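Local coordinates for fucoxanthin chlorophyll a/c-binding protein Lhcq11 (PDB 6L4U), which binds chlorophylls a and c1, fucoxanthin and diadinoxanthin in a bundle of helices and probably harvests light for photosystem I in a diatom, at residues His97-His102 / Arg213-Gly218; Ala108-Trp113 / Ala226-Ala231. One frame throughout, in Å; residues are numbered along the deposited sequence.

Interaction 1 (His97-His102 / Arg213-Gly218); sequences HSEVKH and REIKNG. With CLA (chlorophyll a), chain B.
The carboxylate of Glu-99 lies over a face of the chlorophyll a macrocycle, OE1 binding the magnesium at 2.5 Å, while methyl CG2 of Ile-215 meets its other oxygen, OE2, at 3.6 Å. One turn on, the His-102 ring carries the chlorophyll vinyl carbon CAB above one face, offset toward the rim, and has the Ser-98 carbonyl at its edge. His-102 ND1 donates to Ser-98 O at 2.6 Å, almost in the ring plane, which helps fix the imidazole's rotation while NE2 ligates the magnesium of another chlorophyll a. Backbone N of His-102 reaches the same oxygen from the opposite face of its plane. Glu-99 gets to its metal with CG anti to the backbone N (chi1 178°) and the chain extended beyond; Arg-219 forms a salt bridge with OE2, probably offsetting its charge in this buried place. The apolar part of the contact is Val-100 CG1 resting against Ile-215 CG1 at 3.7 Å. Segments 97-102 and 213-218 cross at 58°; their helices, 89-115 and 208-230, with a glutamate of one both ligating a chlorophyll and paired to an arginine of the other, form the central crossed pair characteristic of chlorophyll a/b-binding family proteins.

Interaction 2 (Ala108-Trp113 / Ala226-Ala231); sequences AAFVGW and AGLYCA. With A86 ((3S,3'S,5R,5'R,6S,6'R,8'R)-3,5'-dihydroxy-8-oxo-6',7'-didehydro-5,5',6,6',7,8-hexahydro-5,6-epoxy-beta,beta-caroten-3'- yl acetate), chain C.
Leu-228 overlaps the Phe-110 ring obliquely and the root of the Trp-113 side chain, its methyl CD1 serving both. CD1 stands 3.7 Å from Phe-110 CD2 and, on another side, equally far from Trp-113 CB; with CG anti to its carbonyl carbon (chi1 -78°), the leucine reaches across to helix 89-115. It meets the phenylalanine at about a right angle, whereas leucine and tryptophan side chains run past each other in opposite directions, and the indole reaches under the leucine backbone: Leu-228 O is 3.7 Å from Trp-113 CH2, above one face and offset toward the rim. At the indole edge lies Ala-109 O, and NE1 gives a weak hydrogen bond to a bound diadinoxanthin. One face of Phe-110 is taken by the fucoxanthin polyene, C26 sitting 3.4 Å above the ring centre, and Trp-114 meets the ring edge-to-face. An alanine at Phe-110 is likely to leave this part of the polyene without its aromatic support and Leu-228 CD1 without its partner on that side. The contact joins the later turns of helices 89-115 and 208-230, while Ile-234 and Pro-235 in the loop that follows pack against Tyr-229 and Cys-230.

Both interactions join the same two helices, 89-115 and 208-230, with centres about 16 Å apart and no direct touch between them. Interaction 1 is the core contact, its centre about 5 Å from that of the chain and formed by buried residues; interaction 2 lies near the surface, among partly exposed side chains. The backbones are also closer in the first, where Val-100 CA and Ile-215 CA are 6.0 Å apart, against 8.0 Å between Phe-110 CA and Leu-228 CA in the second. Chemistry follows place: charge and metal ligation accompany a small apolar touch at the crossing, whereas larger aromatic and aliphatic groups span the wider gap farther along. Pigments take part in both, a chlorophyll through its magnesium and fucoxanthin through its polyene.

Interaction 1 (His97-His102 / Arg213-Gly218)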
loop_
_atom_site.group_PDB
_atom_site.type_symbol
_atom_site.label_atom_id
_atom_site.label_comp_id
_atom_site.label_asym_id
_atom_site.label_seq_id
_atom_site.Cartn_x
_atom_site.Cartn_y
_atom_site.Cartn_z
ATOM N N HIS Y 97 22.115 -14.640 66.766
ATOM C CA HIS Y 97 23.303 -14.025 66.184
ATOM C C HIS Y 97 23.159 -12.517 66.082
ATOM O O HIS Y 97 24.138 -11.787 66.268
ATOM C CB HIS Y 97 23.592 -14.613 64.805
ATOM C CG HIS Y 97 24.944 -14.257 64.269
ATOM N ND1 HIS Y 97 25.997 -15.148 64.258
ATOM C CD2 HIS Y 97 25.421 -13.108 63.736
ATOM C CE1 HIS Y 97 27.061 -14.562 63.741
ATOM N NE2 HIS Y 97 26.738 -13.325 63.413
ATOM N N SER Y 98 21.955 -12.030 65.798
ATOM C CA SER Y 98 21.779 -10.595 65.678
ATOM C C SER Y 98 21.650 -9.903 67.026
ATOM O O SER Y 98 21.831 -8.686 67.086
ATOM C CB SER Y 98 20.560 -10.272 64.821
ATOM O OG SER Y 98 20.451 -8.873 64.662
ATOM N N GLU Y 99 21.332 -10.635 68.100
ATOM C CA GLU Y 99 21.347 -10.009 69.419
ATOM C C GLU Y 99 22.772 -9.713 69.863
ATOM O O GLU Y 99 23.060 -8.613 70.348
ATOM C CB GLU Y 99 20.637 -10.880 70.463
ATOM C CG GLU Y 99 20.689 -10.255 71.864
ATOM C CD GLU Y 99 19.613 -10.728 72.832
ATOM O OE1 GLU Y 99 18.850 -11.659 72.530
ATOM O OE2 GLU Y 99 19.522 -10.142 73.924
ATOM N N VAL Y 100 23.683 -10.673 69.686
ATOM C CA VAL Y 100 25.056 -10.457 70.128
ATOM C C VAL Y 100 25.787 -9.502 69.191
ATOM O O VAL Y 100 26.706 -8.800 69.617
ATOM C CB VAL Y 100 25.804 -11.798 70.286
ATOM C CG1 VAL Y 100 25.086 -12.680 71.286
ATOM C CG2 VAL Y 100 25.952 -12.523 68.962
ATOM N N LYS Y 101 25.384 -9.423 67.920
ATOM C CA LYS Y 101 26.011 -8.443 67.042
ATOM C C LYS Y 101 25.488 -7.043 67.326
ATOM O O LYS Y 101 26.225 -6.062 67.186
ATOM C CB LYS Y 101 25.791 -8.811 65.577
ATOM C CG LYS Y 101 26.736 -8.089 64.636
ATOM C CD LYS Y 101 26.371 -8.317 63.191
ATOM C CE LYS Y 101 27.458 -9.087 62.474
ATOM N NZ LYS Y 101 27.333 -8.958 61.000
ATOM N N HIS Y 102 24.220 -6.934 67.724
ATOM C CA HIS Y 102 23.706 -5.659 68.203
ATOM C C HIS Y 102 24.340 -5.275 69.531
ATOM O O HIS Y 102 24.568 -4.088 69.787
ATOM C CB HIS Y 102 22.191 -5.724 68.365
ATOM C CG HIS Y 102 21.425 -5.392 67.125
ATOM N ND1 HIS Y 102 21.083 -6.339 66.186
ATOM C CD2 HIS Y 102 20.911 -4.221 66.683
ATOM C CE1 HIS Y 102 20.400 -5.765 65.213
ATOM N NE2 HIS Y 102 20.286 -4.479 65.488
ATOM N N ARG Y 213 27.344 -13.897 79.877
ATOM C CA ARG Y 213 27.650 -12.570 80.390
ATOM C C ARG Y 213 27.890 -11.544 79.294
ATOM O O ARG Y 213 27.750 -10.346 79.555
ATOM C CB ARG Y 213 28.874 -12.629 81.302
ATOM C CG ARG Y 213 28.614 -13.318 82.624
ATOM C CD ARG Y 213 29.547 -12.790 83.689
ATOM N NE ARG Y 213 30.821 -13.497 83.714
ATOM C CZ ARG Y 213 31.272 -14.160 84.771
ATOM N NH1 ARG Y 213 30.555 -14.185 85.885
ATOM N NH2 ARG Y 213 32.442 -14.782 84.720
ATOM N N GLU Y 214 28.256 -11.976 78.088
ATOM C CA GLU Y 214 28.422 -11.062 76.966
ATOM C C GLU Y 214 27.089 -10.505 76.494
ATOM O O GLU Y 214 27.002 -9.332 76.115
ATOM C CB GLU Y 214 29.123 -11.775 75.808
ATOM C CG GLU Y 214 29.474 -10.878 74.638
ATOM C CD GLU Y 214 30.179 -11.622 73.529
ATOM O OE1 GLU Y 214 31.425 -11.565 73.471
ATOM O OE2 GLU Y 214 29.488 -12.262 72.711
ATOM N N ILE Y 215 26.047 -11.336 76.528
ATOM C CA ILE Y 215 24.729 -10.912 76.077
ATOM C C ILE Y 215 24.127 -9.917 77.057
ATOM O O ILE Y 215 23.591 -8.879 76.656
ATOM C CB ILE Y 215 23.825 -12.141 75.889
ATOM C CG1 ILE Y 215 24.479 -13.131 74.931
ATOM C CG2 ILE Y 215 22.478 -11.724 75.344
ATOM C CD1 ILE Y 215 23.641 -14.350 74.641
ATOM N N LYS Y 216 24.228 -10.207 78.357
ATOM C CA LYS Y 216 23.621 -9.349 79.370
ATOM C C LYS Y 216 24.345 -8.016 79.486
ATOM O O LYS Y 216 23.707 -6.969 79.633
ATOM C CB LYS Y 216 23.613 -10.066 80.714
ATOM C CG LYS Y 216 22.637 -11.203 80.802
ATOM C CD LYS Y 216 22.188 -11.378 82.226
ATOM C CE LYS Y 216 21.799 -12.805 82.501
ATOM N NZ LYS Y 216 21.672 -13.089 83.954
ATOM N N ASN Y 217 25.678 -8.033 79.418
ATOM C CA ASN Y 217 26.435 -6.787 79.410
ATOM C C ASN Y 217 26.294 -6.046 78.090
ATOM O O ASN Y 217 26.590 -4.846 78.029
ATOM C CB ASN Y 217 27.910 -7.067 79.703
ATOM C CG ASN Y 217 28.168 -7.336 81.164
ATOM O OD1 ASN Y 217 28.504 -6.427 81.924
ATOM N ND2 ASN Y 217 28.016 -8.589 81.567
ATOM N N GLY Y 218 25.853 -6.740 77.042
ATOM C CA GLY Y 218 25.536 -6.128 75.772
ATOM C C GLY Y 218 24.123 -5.592 75.722
ATOM O O GLY Y 218 23.886 -4.555 75.100
HETATM MG MG CLA B . 16.879 -10.370 73.376
HETATM C CHA CLA B . 15.487 -13.275 74.616
HETATM C CHB CLA B . 16.755 -11.724 70.264
HETATM C CHC CLA B . 17.747 -7.335 72.192
HETATM C CHD CLA B . 16.334 -8.847 76.722
HETATM N NA CLA B . 16.198 -12.152 72.562
HETATM C C1A CLA B . 15.777 -13.222 73.136
HETATM C C2A CLA B . 15.530 -14.418 72.240
HETATM C C3A CLA B . 16.016 -13.892 70.907
HETATM C C4A CLA B . 16.342 -12.488 71.277
HETATM C CMA CLA B . 17.307 -14.612 70.548
HETATM C CAA CLA B . 14.009 -14.694 72.130
HETATM C CBA CLA B . 13.342 -14.874 70.761
HETATM C CGA CLA B . 12.619 -13.611 70.356
HETATM O O1A CLA B . 11.552 -13.303 70.855
HETATM O O2A CLA B . 13.227 -12.747 69.361
HETATM N NB CLA B . 17.191 -9.643 71.496
HETATM C C1B CLA B . 17.165 -10.317 70.348
HETATM C C2B CLA B . 17.573 -9.529 69.154
HETATM C C3B CLA B . 17.866 -8.210 69.746
HETATM C C4B CLA B . 17.586 -8.403 71.194
HETATM C CMB CLA B . 17.665 -9.929 67.711
HETATM C CAB CLA B . 18.323 -6.983 69.048
HETATM C CBB CLA B . 17.598 -5.881 69.056
HETATM N NC CLA B . 17.000 -8.516 74.277
HETATM C C1C CLA B . 17.383 -7.409 73.617
HETATM C C2C CLA B . 17.427 -6.172 74.442
HETATM C C3C CLA B . 17.010 -6.636 75.769
HETATM C C4C CLA B . 16.779 -8.082 75.546
HETATM C CMC CLA B . 17.798 -4.769 74.060
HETATM C CAC CLA B . 16.860 -5.831 77.037
HETATM C CBC CLA B . 15.429 -5.349 77.074
HETATM N ND CLA B . 16.081 -10.807 75.199
HETATM C C1D CLA B . 15.991 -10.245 76.517
HETATM C C2D CLA B . 15.548 -11.160 77.591
HETATM C C3D CLA B . 15.361 -12.393 76.792
HETATM C C4D CLA B . 15.674 -12.099 75.475
HETATM C CMD CLA B . 15.305 -11.073 79.070
HETATM C CAD CLA B . 14.947 -13.808 76.854
HETATM O OBD CLA B . 14.598 -14.435 77.917
HETATM C CBD CLA B . 15.070 -14.393 75.509
HETATM C CGD CLA B . 16.250 -15.306 75.600
HETATM O O1D CLA B . 17.351 -14.938 75.229
HETATM O O2D CLA B . 16.112 -16.634 76.162
HETATM C CED CLA B . 17.264 -17.284 76.687
HETATM C C1 CLA B . 13.165 -11.348 69.588
HETATM C C2 CLA B . 12.949 -10.534 68.335
HETATM C C3 CLA B . 13.441 -9.284 68.251
HETATM C C4 CLA B . 14.199 -8.679 69.397
HETATM C C5 CLA B . 13.223 -8.454 67.011
HETATM C C6 CLA B . 12.094 -7.441 67.182
HETATM C C7 CLA B . 12.643 -6.042 67.449
HETATM C C8 CLA B . 11.546 -5.001 67.526
HETATM C C9 CLA B . 11.577 -4.113 66.287
HETATM C C10 CLA B . 11.713 -4.192 68.804
HETATM C C11 CLA B . 10.666 -3.093 68.909
HETATM C C12 CLA B . 11.239 -1.882 69.627
HETATM C C13 CLA B . 11.443 -2.180 71.105
HETATM C C14 CLA B . 10.114 -2.223 71.848
HETATM C C15 CLA B . 12.374 -1.130 71.692
HETATM C C16 CLA B . 11.752 0.262 71.704
HETATM C C17 CLA B . 12.525 1.199 72.626
HETATM C C18 CLA B . 13.976 1.329 72.185
HETATM C C19 CLA B . 14.925 1.081 73.353
HETATM C C20 CLA B . 14.232 2.689 71.546
#

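Interaction 2 (Ala108-Trp113 / Ala226-Ala231)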
loop_
_atom_site.group_PDB
_atom_site.type_symbol
_atom_site.label_atom_id
_atom_site.label_comp_id
_atom_site.label_asym_id
_atom_site.label_seq_id
_atom_site.Cartn_x
_atom_site.Cartn_y
_atom_site.Cartn_z
ATOM N N ALA Y 108 30.780 -1.179 72.444
ATOM C CA ALA Y 108 31.868 -0.306 72.021
ATOM C C ALA Y 108 31.376 1.104 71.723
ATOM O O ALA Y 108 32.091 2.076 71.988
ATOM C CB ALA Y 108 32.562 -0.891 70.793
ATOM N N ALA Y 109 30.164 1.237 71.180
ATOM C CA ALA Y 109 29.649 2.552 70.821
ATOM C C ALA Y 109 29.183 3.351 72.030
ATOM O O ALA Y 109 29.038 4.572 71.923
ATOM C CB ALA Y 109 28.500 2.415 69.821
ATOM N N PHE Y 110 28.935 2.698 73.168
ATOM C CA PHE Y 110 28.509 3.436 74.353
ATOM C C PHE Y 110 29.661 4.223 74.963
ATOM O O PHE Y 110 29.518 5.413 75.261
ATOM C CB PHE Y 110 27.915 2.492 75.401
ATOM C CG PHE Y 110 27.688 3.150 76.735
ATOM C CD1 PHE Y 110 28.510 2.866 77.819
ATOM C CD2 PHE Y 110 26.664 4.069 76.897
ATOM C CE1 PHE Y 110 28.311 3.490 79.037
ATOM C CE2 PHE Y 110 26.456 4.689 78.113
ATOM C CZ PHE Y 110 27.279 4.399 79.185
ATOM N N VAL Y 111 30.807 3.567 75.170
ATOM C CA VAL Y 111 31.913 4.217 75.864
ATOM C C VAL Y 111 32.604 5.232 74.965
ATOM O O VAL Y 111 33.262 6.154 75.460
ATOM C CB VAL Y 111 32.902 3.168 76.404
ATOM C CG1 VAL Y 111 32.207 2.269 77.406
ATOM C CG2 VAL Y 111 33.482 2.343 75.275
ATOM N N GLY Y 112 32.454 5.102 73.645
ATOM C CA GLY Y 112 32.950 6.119 72.736
ATOM C C GLY Y 112 32.216 7.437 72.841
ATOM O O GLY Y 112 32.768 8.474 72.463
ATOM N N TRP Y 113 30.981 7.416 73.344
ATOM C CA TRP Y 113 30.287 8.653 73.676
ATOM C C TRP Y 113 30.907 9.313 74.900
ATOM O O TRP Y 113 30.873 10.541 75.041
ATOM C CB TRP Y 113 28.810 8.364 73.915
ATOM C CG TRP Y 113 27.940 8.632 72.741
ATOM C CD1 TRP Y 113 27.740 7.820 71.664
ATOM C CD2 TRP Y 113 27.138 9.793 72.524
ATOM N NE1 TRP Y 113 26.862 8.409 70.786
ATOM C CE2 TRP Y 113 26.477 9.621 71.294
ATOM C CE3 TRP Y 113 26.916 10.965 73.253
ATOM C CZ2 TRP Y 113 25.611 10.578 70.775
ATOM C CZ3 TRP Y 113 26.055 11.910 72.740
ATOM C CH2 TRP Y 113 25.413 11.711 71.514
ATOM N N ALA Y 226 20.584 3.538 73.057
ATOM C CA ALA Y 226 19.297 4.128 72.694
ATOM C C ALA Y 226 18.843 5.160 73.716
ATOM O O ALA Y 226 17.988 5.999 73.409
ATOM C CB ALA Y 226 18.235 3.041 72.532
ATOM N N GLY Y 227 19.383 5.106 74.934
ATOM C CA GLY Y 227 19.291 6.258 75.812
ATOM C C GLY Y 227 20.071 7.438 75.265
ATOM O O GLY Y 227 19.525 8.527 75.092
ATOM N N LEU Y 228 21.338 7.218 74.910
ATOM C CA LEU Y 228 22.211 8.307 74.478
ATOM C C LEU Y 228 21.852 8.883 73.110
ATOM O O LEU Y 228 22.453 9.887 72.711
ATOM C CB LEU Y 228 23.665 7.837 74.481
ATOM C CG LEU Y 228 24.296 7.793 75.876
ATOM C CD1 LEU Y 228 25.764 7.437 75.798
ATOM C CD2 LEU Y 228 24.106 9.117 76.605
ATOM N N TYR Y 229 20.907 8.289 72.385
ATOM C CA TYR Y 229 20.311 8.929 71.223
ATOM C C TYR Y 229 19.006 9.637 71.553
ATOM O O TYR Y 229 18.679 10.643 70.915
ATOM C CB TYR Y 229 20.063 7.902 70.111
ATOM C CG TYR Y 229 19.494 8.499 68.842
ATOM C CD1 TYR Y 229 20.293 9.245 67.984
ATOM C CD2 TYR Y 229 18.156 8.325 68.508
ATOM C CE1 TYR Y 229 19.774 9.800 66.825
ATOM C CE2 TYR Y 229 17.628 8.873 67.357
ATOM C CZ TYR Y 229 18.441 9.608 66.518
ATOM O OH TYR Y 229 17.913 10.154 65.370
ATOM N N CYS Y 230 18.260 9.145 72.539
ATOM C CA CYS Y 230 16.957 9.705 72.871
ATOM C C CYS Y 230 16.990 10.558 74.135
ATOM O O CYS Y 230 16.446 11.665 74.148
ATOM C CB CYS Y 230 15.932 8.574 73.013
ATOM S SG CYS Y 230 14.314 9.081 73.624
ATOM N N ALA Y 231 17.633 10.076 75.203
ATOM C CA ALA Y 231 17.666 10.838 76.449
ATOM C C ALA Y 231 18.615 12.026 76.357
ATOM O O ALA Y 231 18.544 12.948 77.177
ATOM C CB ALA Y 231 18.054 9.930 77.614
HETATM C C A86 C . 27.008 -3.681 78.631
HETATM O O A86 C . 35.063 -8.101 78.544
HETATM C C1 A86 C . 27.653 -2.319 79.055
HETATM C C10 A86 C . 35.233 -5.650 76.955
HETATM C C11 A86 C . 35.945 -6.907 76.745
HETATM C C12 A86 C . 36.770 -7.091 75.497
HETATM C C13 A86 C . 35.904 -8.030 77.723
HETATM C C14 A86 C . 37.116 -9.178 77.624
HETATM C C15 A86 C . 36.729 -10.482 78.404
HETATM C C16 A86 C . 37.507 -10.780 79.679
HETATM C C17 A86 C . 38.727 -11.683 79.485
HETATM C C18 A86 C . 38.362 -12.952 78.863
HETATM C C19 A86 C . 37.747 -12.695 77.441
HETATM C C2 A86 C . 29.019 -2.049 78.798
HETATM C C20 A86 C . 36.495 -11.675 77.535
HETATM C C21 A86 C . 36.230 -11.341 76.016
HETATM C C22 A86 C . 38.000 -9.450 80.333
HETATM C C23 A86 C . 36.573 -11.432 80.686
HETATM C C24 A86 C . 26.836 -1.244 79.759
HETATM C C25 A86 C . 26.542 -0.038 79.054
HETATM C C26 A86 C . 25.700 1.287 79.570
HETATM C C27 A86 C . 24.573 1.425 80.436
HETATM C C28 A86 C . 23.902 0.286 81.102
HETATM C C29 A86 C . 24.028 2.923 80.695
HETATM C C3 A86 C . 29.933 -2.982 78.119
HETATM C C30 A86 C . 22.845 3.238 81.513
HETATM C C31 A86 C . 21.692 3.617 82.297
HETATM C C32 A86 C . 20.989 4.985 82.049
HETATM C C33 A86 C . 19.465 5.028 82.283
HETATM C C34 A86 C . 18.948 4.230 83.496
HETATM C C35 A86 C . 19.548 2.804 83.576
HETATM C C36 A86 C . 21.077 2.684 83.373
HETATM C C37 A86 C . 21.786 2.912 84.732
HETATM C C4 A86 C . 31.208 -2.520 77.744
HETATM C C40 A86 C . 21.673 6.119 82.864
HETATM C C41 A86 C . 21.205 5.322 80.549
HETATM C C5 A86 C . 32.354 -3.429 76.936
HETATM C C6 A86 C . 33.460 -2.707 76.443
HETATM C C7 A86 C . 33.519 -1.138 76.698
HETATM C C8 A86 C . 34.681 -3.355 75.603
HETATM C C9 A86 C . 35.422 -4.606 75.823
HETATM O O1 A86 C . 35.358 -10.999 78.206
HETATM O O2 A86 C . 39.511 -13.760 78.729
HETATM O O3 A86 C . 21.332 1.359 82.980
HETATM O O4 A86 C . 19.182 4.941 84.696
#